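Local coordinates for protein beta 1-3 glucanase (Clostridium beijerinckii NCIMB 8052, PDB 5H4E) that probably hydrolyses beta-1,3-glucans, as a bacterial glucanase domain of glycoside hydrolase family 64, at residues 19-22 with 23-27; 193-196 with 197-200; 301-304 with 305-309. All coordinates share one frame; numbering follows the deposited sequence.

Contact 1 (19-22 with 23-27)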
ATOM      1  N   GLY A  19      20.390  12.424  11.660  1.00 31.08           N
ATOM      2  CA  GLY A  19      20.369  13.382  12.752  1.00 28.48           C
ATOM      3  C   GLY A  19      19.073  14.157  12.894  1.00 27.74           C
ATOM      4  O   GLY A  19      18.933  14.945  13.813  1.00 27.42           O
ATOM      5  N   GLN A  20      18.123  13.947  11.982  1.00 24.68           N
ATOM      6  CA  GLN A  20      16.841  14.631  12.089  1.00 24.39           C
ATOM      7  C   GLN A  20      16.051  14.130  13.292  1.00 25.25           C
ATOM      8  O   GLN A  20      15.385  14.908  13.973  1.00 25.95           O
ATOM      9  CB  GLN A  20      16.009  14.446  10.824  1.00 23.10           C
ATOM     10  CG  GLN A  20      14.838  15.409  10.760  1.00 22.04           C
ATOM     11  CD  GLN A  20      15.282  16.838  10.496  1.00 25.82           C
ATOM     12  OE1 GLN A  20      16.437  17.085  10.125  1.00 26.10           O
ATOM     13  NE2 GLN A  20      14.366  17.789  10.680  1.00 22.83           N
ATOM     14  N   TYR A  21      16.115  12.820  13.526  1.00 23.63           N
ATOM     15  CA  TYR A  21      15.477  12.191  14.688  1.00 25.27           C
ATOM     16  C   TYR A  21      16.408  11.175  15.350  1.00 23.84           C
ATOM     17  O   TYR A  21      17.151  10.464  14.661  1.00 27.38           O
ATOM     18  CB  TYR A  21      14.164  11.495  14.294  1.00 24.83           C
ATOM     19  CG  TYR A  21      13.127  12.395  13.657  1.00 23.81           C
ATOM     20  CD1 TYR A  21      12.271  13.176  14.439  1.00 25.35           C
ATOM     21  CD2 TYR A  21      12.997  12.462  12.272  1.00 22.37           C
ATOM     22  CE1 TYR A  21      11.322  13.999  13.855  1.00 23.12           C
ATOM     23  CE2 TYR A  21      12.058  13.282  11.683  1.00 18.61           C
ATOM     24  CZ  TYR A  21      11.216  14.039  12.470  1.00 22.86           C
ATOM     25  OH  TYR A  21      10.282  14.855  11.871  1.00 23.14           O
ATOM     26  N   SER A  22      16.371  11.112  16.681  1.00 24.33           N
ATOM     27  CA  SER A  22      17.112  10.096  17.434  1.00 27.06           C
ATOM     28  C   SER A  22      16.227   8.864  17.584  1.00 23.78           C
ATOM     29  O   SER A  22      15.038   8.930  17.300  1.00 22.36           O
ATOM     30  CB  SER A  22      17.531  10.624  18.809  1.00 22.74           C
ATOM     31  OG  SER A  22      16.390  10.913  19.593  1.00 23.99           O
ATOM     32  N   ASN A  23      16.788   7.746  18.033  1.00 25.37           N
ATOM     33  CA  ASN A  23      15.980   6.551  18.255  1.00 21.54           C
ATOM     34  C   ASN A  23      14.931   6.756  19.350  1.00 25.20           C
ATOM     35  O   ASN A  23      13.902   6.072  19.392  1.00 24.08           O
ATOM     36  CB  ASN A  23      16.876   5.361  18.595  1.00 24.73           C
ATOM     37  CG  ASN A  23      17.602   4.820  17.381  1.00 28.29           C
ATOM     38  OD1 ASN A  23      17.464   5.350  16.284  1.00 27.33           O
ATOM     39  ND2 ASN A  23      18.382   3.768  17.570  1.00 34.19           N
ATOM     40  N   ASP A  24      15.194   7.712  20.233  1.00 24.93           N
ATOM     41  CA  ASP A  24      14.232   8.110  21.249  1.00 23.44           C
ATOM     42  C   ASP A  24      13.054   8.891  20.642  1.00 28.46           C
ATOM     43  O   ASP A  24      12.073   9.171  21.325  1.00 24.61           O
ATOM     44  CB  ASP A  24      14.928   8.956  22.321  1.00 26.54           C
ATOM     45  CG  ASP A  24      14.170   8.979  23.625  1.00 34.06           C
ATOM     46  OD1 ASP A  24      13.880   7.890  24.175  1.00 34.84           O
ATOM     47  OD2 ASP A  24      13.857  10.090  24.097  1.00 36.91           O
ATOM     48  N   GLN A  25      13.156   9.227  19.356  1.00 23.34           N
ATOM     49  CA  GLN A  25      12.112   9.989  18.671  1.00 25.02           C
ATOM     50  C   GLN A  25      11.432   9.181  17.558  1.00 23.88           C
ATOM     51  O   GLN A  25      10.666   9.724  16.754  1.00 22.84           O
ATOM     52  CB  GLN A  25      12.702  11.273  18.095  1.00 24.88           C
ATOM     53  CG  GLN A  25      13.267  12.189  19.173  1.00 27.05           C
ATOM     54  CD  GLN A  25      14.054  13.351  18.616  1.00 27.38           C
ATOM     55  OE1 GLN A  25      14.730  13.226  17.594  1.00 24.37           O
ATOM     56  NE2 GLN A  25      13.979  14.497  19.296  1.00 30.49           N
ATOM     57  N   ILE A  26      11.726   7.890  17.518  1.00 21.90           N
ATOM     58  CA  ILE A  26      11.124   6.999  16.531  1.00 22.43           C
ATOM     59  C   ILE A  26      10.247   5.986  17.255  1.00 19.69           C
ATOM     60  O   ILE A  26      10.693   5.354  18.207  1.00 21.48           O
ATOM     61  CB  ILE A  26      12.203   6.286  15.705  1.00 20.48           C
ATOM     62  CG1 ILE A  26      13.031   7.317  14.931  1.00 21.86           C
ATOM     63  CG2 ILE A  26      11.571   5.271  14.742  1.00 22.19           C
ATOM     64  CD1 ILE A  26      14.245   6.709  14.220  1.00 26.23           C
ATOM     65  N   TYR A  27       9.002   5.844  16.814  1.00 18.52           N
ATOM     66  CA  TYR A  27       8.057   4.948  17.472  1.00 20.59           C
ATOM     67  C   TYR A  27       7.559   3.868  16.529  1.00 20.03           C
ATOM     68  O   TYR A  27       7.195   4.171  15.404  1.00 18.25           O
ATOM     69  CB  TYR A  27       6.860   5.726  17.995  1.00 21.11           C
ATOM     70  CG  TYR A  27       7.205   6.804  18.994  1.00 21.46           C
ATOM     71  CD1 TYR A  27       6.943   6.620  20.351  1.00 23.16           C
ATOM     72  CD2 TYR A  27       7.775   8.012  18.589  1.00 23.32           C
ATOM     73  CE1 TYR A  27       7.247   7.599  21.281  1.00 26.16           C
ATOM     74  CE2 TYR A  27       8.085   9.011  19.527  1.00 25.58           C
ATOM     75  CZ  TYR A  27       7.810   8.789  20.868  1.00 29.02           C
ATOM     76  OH  TYR A  27       8.098   9.750  21.818  1.00 26.79           O
TER
HETATM   77  O   HOH W   1      13.447  15.870  15.710  1.00 26.71           O
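Gln-25 folds back over Ser-22 and lays its amide against the backbone of Tyr-21 and Ser-22. The two residues close a 3-10 turn at 23-25, just ahead of strand 26-33 of the larger antiparallel sheet: Gln-25 N donates to Ser-22 O at 2.8 Å, and Gln-25 OE1 accepts from Ser-22 N, also at 2.8 Å, so that one side-chain and one backbone bond join the same two residues. The side-chain bond is nearly straight (163° at the hydrogen). With its chi1 at -62° the glutamine chain starts beside its own backbone N and then runs extended to the amide, Gln-25 CG passing 3.4 Å from Ser-22 OG. Tyr-21 crosses this chain at about a right angle, ring and amide planes 72° apart, with Tyr-21 CB 3.8 Å from Gln-25 OE1. Ile-26, buried, brings CG1 to 3.5 Å from Ser-22 O and meets Tyr-21 CB more loosely. The Tyr-21 ring meets those of Tyr-101 and, edge-to-face, Trp-375, while Asn-15 bonds both Tyr-21 O and Asn-23 OD1, and Asp-24 OD1 is hydrogen-bonded to Ser-82. A water bridges the two segments, donating to Gln-20 O at 2.8 Å and weakly to Gln-25 OE1.

Contact 2 (193-196 with 197-200)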
ATOM      1  N   VAL A 193       5.989  15.989 -12.297  1.00 20.21           N
ATOM      2  CA  VAL A 193       4.675  15.506 -12.691  1.00 19.53           C
ATOM      3  C   VAL A 193       3.887  16.540 -13.483  1.00 22.86           C
ATOM      4  O   VAL A 193       4.134  17.747 -13.358  1.00 20.01           O
ATOM      5  CB  VAL A 193       3.836  15.063 -11.460  1.00 18.37           C
ATOM      6  CG1 VAL A 193       4.513  13.891 -10.755  1.00 19.91           C
ATOM      7  CG2 VAL A 193       3.606  16.222 -10.511  1.00 20.53           C
ATOM      8  N   PRO A 194       2.949  16.064 -14.316  1.00 19.20           N
ATOM      9  CA  PRO A 194       2.022  16.946 -15.025  1.00 22.67           C
ATOM     10  C   PRO A 194       1.213  17.801 -14.059  1.00 23.35           C
ATOM     11  O   PRO A 194       1.112  17.475 -12.871  1.00 19.85           O
ATOM     12  CB  PRO A 194       1.119  15.967 -15.786  1.00 24.23           C
ATOM     13  CG  PRO A 194       1.949  14.742 -15.957  1.00 21.82           C
ATOM     14  CD  PRO A 194       2.768  14.650 -14.707  1.00 19.96           C
ATOM     15  N   ALA A 195       0.656  18.893 -14.569  1.00 22.14           N
ATOM     16  CA  ALA A 195      -0.033  19.871 -13.732  1.00 23.79           C
ATOM     17  C   ALA A 195      -1.068  19.261 -12.793  1.00 20.24           C
ATOM     18  O   ALA A 195      -1.157  19.665 -11.643  1.00 23.52           O
ATOM     19  CB  ALA A 195      -0.697  20.932 -14.609  1.00 23.58           C
ATOM     20  N   GLU A 196      -1.855  18.301 -13.276  1.00 21.83           N
ATOM     21  CA  GLU A 196      -2.916  17.708 -12.454  1.00 20.55           C
ATOM     22  C   GLU A 196      -2.393  17.059 -11.170  1.00 19.63           C
ATOM     23  O   GLU A 196      -3.125  16.926 -10.188  1.00 19.72           O
ATOM     24  CB  GLU A 196      -3.701  16.661 -13.256  1.00 21.35           C
ATOM     25  CG  GLU A 196      -4.443  17.219 -14.452  1.00 25.12           C
ATOM     26  CD  GLU A 196      -3.640  17.135 -15.745  1.00 24.74           C
ATOM     27  OE1 GLU A 196      -2.405  16.972 -15.692  1.00 24.46           O
ATOM     28  OE2 GLU A 196      -4.257  17.225 -16.826  1.00 30.77           O
ATOM     29  N   PHE A 197      -1.127  16.649 -11.176  1.00 21.09           N
ATOM     30  CA  PHE A 197      -0.576  15.901 -10.047  1.00 17.79           C
ATOM     31  C   PHE A 197       0.242  16.733  -9.079  1.00 20.38           C
ATOM     32  O   PHE A 197       0.617  16.240  -8.018  1.00 17.93           O
ATOM     33  CB  PHE A 197       0.289  14.750 -10.562  1.00 16.65           C
ATOM     34  CG  PHE A 197      -0.504  13.672 -11.219  1.00 17.17           C
ATOM     35  CD1 PHE A 197      -0.964  12.592 -10.484  1.00 18.84           C
ATOM     36  CD2 PHE A 197      -0.814  13.753 -12.567  1.00 18.97           C
ATOM     37  CE1 PHE A 197      -1.715  11.600 -11.076  1.00 19.70           C
ATOM     38  CE2 PHE A 197      -1.572  12.767 -13.173  1.00 18.79           C
ATOM     39  CZ  PHE A 197      -2.019  11.682 -12.421  1.00 19.19           C
ATOM     40  N   LYS A 198       0.512  17.988  -9.435  1.00 18.68           N
ATOM     41  CA  LYS A 198       1.450  18.807  -8.668  1.00 22.25           C
ATOM     42  C   LYS A 198       0.949  19.173  -7.268  1.00 24.53           C
ATOM     43  O   LYS A 198       1.732  19.175  -6.312  1.00 22.38           O
ATOM     44  CB  LYS A 198       1.794  20.090  -9.440  1.00 23.22           C
ATOM     45  CG  LYS A 198       2.669  19.859 -10.670  1.00 27.57           C
ATOM     46  CD  LYS A 198       3.332  21.161 -11.119  1.00 30.67           C
ATOM     47  CE  LYS A 198       4.260  20.942 -12.318  1.00 30.77           C
ATOM     48  NZ  LYS A 198       3.477  20.857 -13.563  1.00 37.11           N
ATOM     49  N   SER A 199      -0.337  19.485  -7.132  1.00 22.06           N
ATOM     50  CA  SER A 199      -0.825  19.975  -5.837  1.00 21.89           C
ATOM     51  C   SER A 199      -1.099  18.835  -4.860  1.00 22.65           C
ATOM     52  O   SER A 199      -1.607  19.062  -3.764  1.00 21.72           O
ATOM     53  CB  SER A 199      -2.086  20.832  -6.007  1.00 24.76           C
ATOM     54  OG  SER A 199      -3.221  20.057  -6.365  1.00 24.91           O
ATOM     55  N   LEU A 200      -0.754  17.612  -5.249  1.00 18.74           N
ATOM     56  CA  LEU A 200      -0.794  16.494  -4.307  1.00 19.65           C
ATOM     57  C   LEU A 200       0.251  16.694  -3.219  1.00 18.81           C
ATOM     58  O   LEU A 200       0.162  16.099  -2.143  1.00 17.70           O
ATOM     59  CB  LEU A 200      -0.560  15.160  -5.030  1.00 16.20           C
ATOM     60  CG  LEU A 200      -1.702  14.752  -5.961  1.00 17.67           C
ATOM     61  CD1 LEU A 200      -1.382  13.418  -6.695  1.00 16.32           C
ATOM     62  CD2 LEU A 200      -3.037  14.673  -5.212  1.00 15.64           C
TER
HETATM   63  O   HOH W   2      -2.264  20.200  -9.379  1.00 23.56           O
HETATM   64  O   HOH W   3      -3.235  17.729  -7.419  1.00 21.48           O
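Val-193 and Phe-197 cross at about a right angle, the valine reaching the start of the aromatic side chain and not its ring: Val-193 CG2 lies 3.6 Å from Phe-197 CB. This methyl sits between the valine's backbone N and carbonyl carbon (chi1 -63° for CG1). Val-193 CG2 also lies 3.8 Å from Lys-198 CG. Pro-194 CD comes within 4.3 Å of Phe-197 CD2, Glu-196 CB lies about as near to the same ring atom, and Pro-194 O stands at the ring edge, near its plane.

Lys-198 heads off at roughly a right angle to the phenylalanine. Its chain runs out beside Val-193 and bends at the last torsion (chi4 79°), which swings Lys-198 NZ back toward the preceding backbone for a weak hydrogen bond to Val-193 O at 3.2 Å. Backbone bonds hold the short helical turn: Phe-197 N donates to Pro-194 O at 2.9 Å and Lys-198 N to Ala-195 O, both of the i to i+3 kind. Two waters bridge to Ser-199: one joins Ala-195 O to Ser-199 N, the other Glu-196 O to Ser-199 OG.

The turn follows helix 182-192 after two residues, and Tyr-189 OH of that helix bonds Phe-197 O. Phe-216 and Tyr-225 meet the Phe-197 ring, the latter edge-to-face. Helix 332-339 adds Phe-333 against Phe-197 and Tyr-332 against Pro-194, and Leu-200 bonds Tyr-207 of the short strand 206-207 through the backbone.

Contact 3 (301-304 with 305-309)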
ATOM      1  N   ALA A 301      -7.262  -7.217 -11.706  1.00 21.72           N
ATOM      2  CA  ALA A 301      -5.961  -6.681 -11.302  1.00 21.04           C
ATOM      3  C   ALA A 301      -5.178  -6.202 -12.528  1.00 20.57           C
ATOM      4  O   ALA A 301      -4.592  -5.113 -12.538  1.00 17.05           O
ATOM      5  CB  ALA A 301      -5.168  -7.734 -10.537  1.00 22.07           C
ATOM      6  N   GLN A 302      -5.173  -7.029 -13.564  1.00 19.83           N
ATOM      7  CA  GLN A 302      -4.445  -6.693 -14.777  1.00 21.13           C
ATOM      8  C   GLN A 302      -5.051  -5.477 -15.463  1.00 19.65           C
ATOM      9  O   GLN A 302      -4.327  -4.597 -15.923  1.00 19.35           O
ATOM     10  CB  GLN A 302      -4.437  -7.879 -15.720  1.00 20.02           C
ATOM     11  CG  GLN A 302      -3.652  -9.040 -15.187  1.00 21.04           C
ATOM     12  CD  GLN A 302      -2.200  -8.981 -15.604  1.00 27.60           C
ATOM     13  OE1 GLN A 302      -1.796  -8.078 -16.345  1.00 28.77           O
ATOM     14  NE2 GLN A 302      -1.409  -9.958 -15.161  1.00 26.68           N
ATOM     15  N   VAL A 303      -6.377  -5.428 -15.531  1.00 19.44           N
ATOM     16  CA  VAL A 303      -7.053  -4.333 -16.223  1.00 21.05           C
ATOM     17  C   VAL A 303      -6.860  -3.025 -15.450  1.00 18.50           C
ATOM     18  O   VAL A 303      -6.530  -1.984 -16.023  1.00 17.56           O
ATOM     19  CB  VAL A 303      -8.556  -4.653 -16.424  1.00 23.31           C
ATOM     20  CG1 VAL A 303      -9.319  -3.429 -16.880  1.00 18.67           C
ATOM     21  CG2 VAL A 303      -8.713  -5.810 -17.445  1.00 21.50           C
ATOM     22  N   CYS A 304      -7.018  -3.076 -14.136  1.00 17.47           N
ATOM     23  CA  CYS A 304      -6.786  -1.879 -13.338  1.00 17.76           C
ATOM     24  C   CYS A 304      -5.354  -1.350 -13.513  1.00 16.43           C
ATOM     25  O   CYS A 304      -5.138  -0.157 -13.753  1.00 15.08           O
ATOM     26  CB  CYS A 304      -7.063  -2.167 -11.861  1.00 20.46           C
ATOM     27  SG  CYS A 304      -6.871  -0.728 -10.798  1.00 21.91           S
ATOM     28  N   ALA A 305      -4.381  -2.244 -13.390  1.00 17.08           N
ATOM     29  CA  ALA A 305      -2.980  -1.861 -13.541  1.00 16.81           C
ATOM     30  C   ALA A 305      -2.733  -1.296 -14.934  1.00 16.16           C
ATOM     31  O   ALA A 305      -1.984  -0.333 -15.089  1.00 14.47           O
ATOM     32  CB  ALA A 305      -2.062  -3.049 -13.275  1.00 16.99           C
ATOM     33  N   ALA A 306      -3.375  -1.874 -15.950  1.00 15.36           N
ATOM     34  CA  ALA A 306      -3.131  -1.408 -17.323  1.00 16.01           C
ATOM     35  C   ALA A 306      -3.722  -0.011 -17.551  1.00 16.24           C
ATOM     36  O   ALA A 306      -3.159   0.810 -18.292  1.00 16.29           O
ATOM     37  CB  ALA A 306      -3.699  -2.408 -18.335  1.00 18.12           C
ATOM     38  N   PHE A 307      -4.846   0.270 -16.903  1.00 15.66           N
ATOM     39  CA  PHE A 307      -5.382   1.625 -16.933  1.00 15.59           C
ATOM     40  C   PHE A 307      -4.418   2.599 -16.285  1.00 16.45           C
ATOM     41  O   PHE A 307      -4.066   3.603 -16.901  1.00 17.06           O
ATOM     42  CB  PHE A 307      -6.750   1.694 -16.261  1.00 15.36           C
ATOM     43  CG  PHE A 307      -7.888   1.427 -17.205  1.00 17.61           C
ATOM     44  CD1 PHE A 307      -8.153   2.301 -18.248  1.00 21.22           C
ATOM     45  CD2 PHE A 307      -8.695   0.305 -17.052  1.00 18.30           C
ATOM     46  CE1 PHE A 307      -9.211   2.062 -19.130  1.00 20.43           C
ATOM     47  CE2 PHE A 307      -9.747   0.061 -17.941  1.00 17.93           C
ATOM     48  CZ  PHE A 307     -10.000   0.948 -18.963  1.00 18.59           C
ATOM     49  N   ASN A 308      -3.960   2.306 -15.068  1.00 15.61           N
ATOM     50  CA  ASN A 308      -3.008   3.197 -14.409  1.00 15.38           C
ATOM     51  C   ASN A 308      -1.731   3.432 -15.215  1.00 17.01           C
ATOM     52  O   ASN A 308      -1.165   4.534 -15.198  1.00 17.15           O
ATOM     53  CB  ASN A 308      -2.627   2.654 -13.033  1.00 16.16           C
ATOM     54  CG  ASN A 308      -3.695   2.919 -12.004  1.00 17.10           C
ATOM     55  OD1 ASN A 308      -3.782   4.016 -11.458  1.00 20.32           O
ATOM     56  ND2 ASN A 308      -4.546   1.934 -11.769  1.00 17.03           N
ATOM     57  N   ARG A 309      -1.291   2.392 -15.915  1.00 16.02           N
ATOM     58  CA  ARG A 309      -0.044   2.432 -16.680  1.00 13.97           C
ATOM     59  C   ARG A 309      -0.251   2.919 -18.119  1.00 15.91           C
ATOM     60  O   ARG A 309       0.724   3.072 -18.867  1.00 16.82           O
ATOM     61  CB  ARG A 309       0.609   1.042 -16.687  1.00 13.93           C
ATOM     62  CG  ARG A 309       1.124   0.595 -15.310  1.00 15.78           C
ATOM     63  CD  ARG A 309       1.398  -0.913 -15.255  1.00 14.81           C
ATOM     64  NE  ARG A 309       1.943  -1.314 -13.959  1.00 17.17           N
ATOM     65  CZ  ARG A 309       2.048  -2.575 -13.542  1.00 21.19           C
ATOM     66  NH1 ARG A 309       1.622  -3.576 -14.313  1.00 19.45           N
ATOM     67  NH2 ARG A 309       2.559  -2.837 -12.340  1.00 19.52           N
TER
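Asn-308 reaches back one helical turn to Cys-304. Asn-308 CB is 3.8 Å from Cys-304 O, and CG keeps about the same distance, for the chain leaves CB beside its own backbone N (chi1 -78°) and turns its amide toward the preceding turn. At the tip Asn-308 ND2 donates to Cys-304 O at 2.9 Å, bent to 145° at the hydrogen, and passes 3.7 Å from Cys-304 SG. ND2 also bonds Val-282 O of helix 279-284, while OD1 accepts from Asn-331, so the buried amide is satisfied at both ends and its rotation is fixed.

Cys-304 O therefore accepts twice from the same residue. Asn-308 N approaches Cys-304 O in the carbonyl plane at 3.0 Å, almost straight at 173°, whereas ND2 comes from above that plane. The first is an ordinary i to i+4 bond of the alpha-helix 294-309, and the second is an added side-chain bond to the same acceptor. Ala-305, Ala-306 and Phe-307 make the same main-chain bond to Ala-301, Gln-302 and Val-303.

On another side of the helix, Val-303 and Phe-307 lie alongside one another and point the same way. Val-303 CG1, anti to the valine's backbone N, meets ring atom CE2 of Phe-307 at 3.7 Å. Beyond them the ring reaches Ile-230 and Val-233 of helix 227-236. The guanidinium of Arg-309 places one face over Ala-305 CB, which stands 3.8 Å above its plane toward the rim, and its NH2 forms a salt bridge with Asp-352 and a hydrogen bond to Val-354 O.

The three contacts come in series along the single chain, all within the beta-1,3-glucanase domain. Contact 1 is at the surface, where the loop after strand 9-16 enters strand 26-33 of the larger antiparallel sheet. Contact 2 is on the short helix 195-198 and contact 3 on helix 294-309, both in the helix-bearing part of the chain after strand 173-177. Centres of contacts 2 and 3 are about 20 Å apart, with nearest atoms about 8 Å apart. Contact 1 lies about 31 Å from contact 2 and 38 Å from contact 3, centre to centre, and on the opposite side of the chain's centre from contact 3. They are separate local features: a strand entry, a short helical turn and a buried helix.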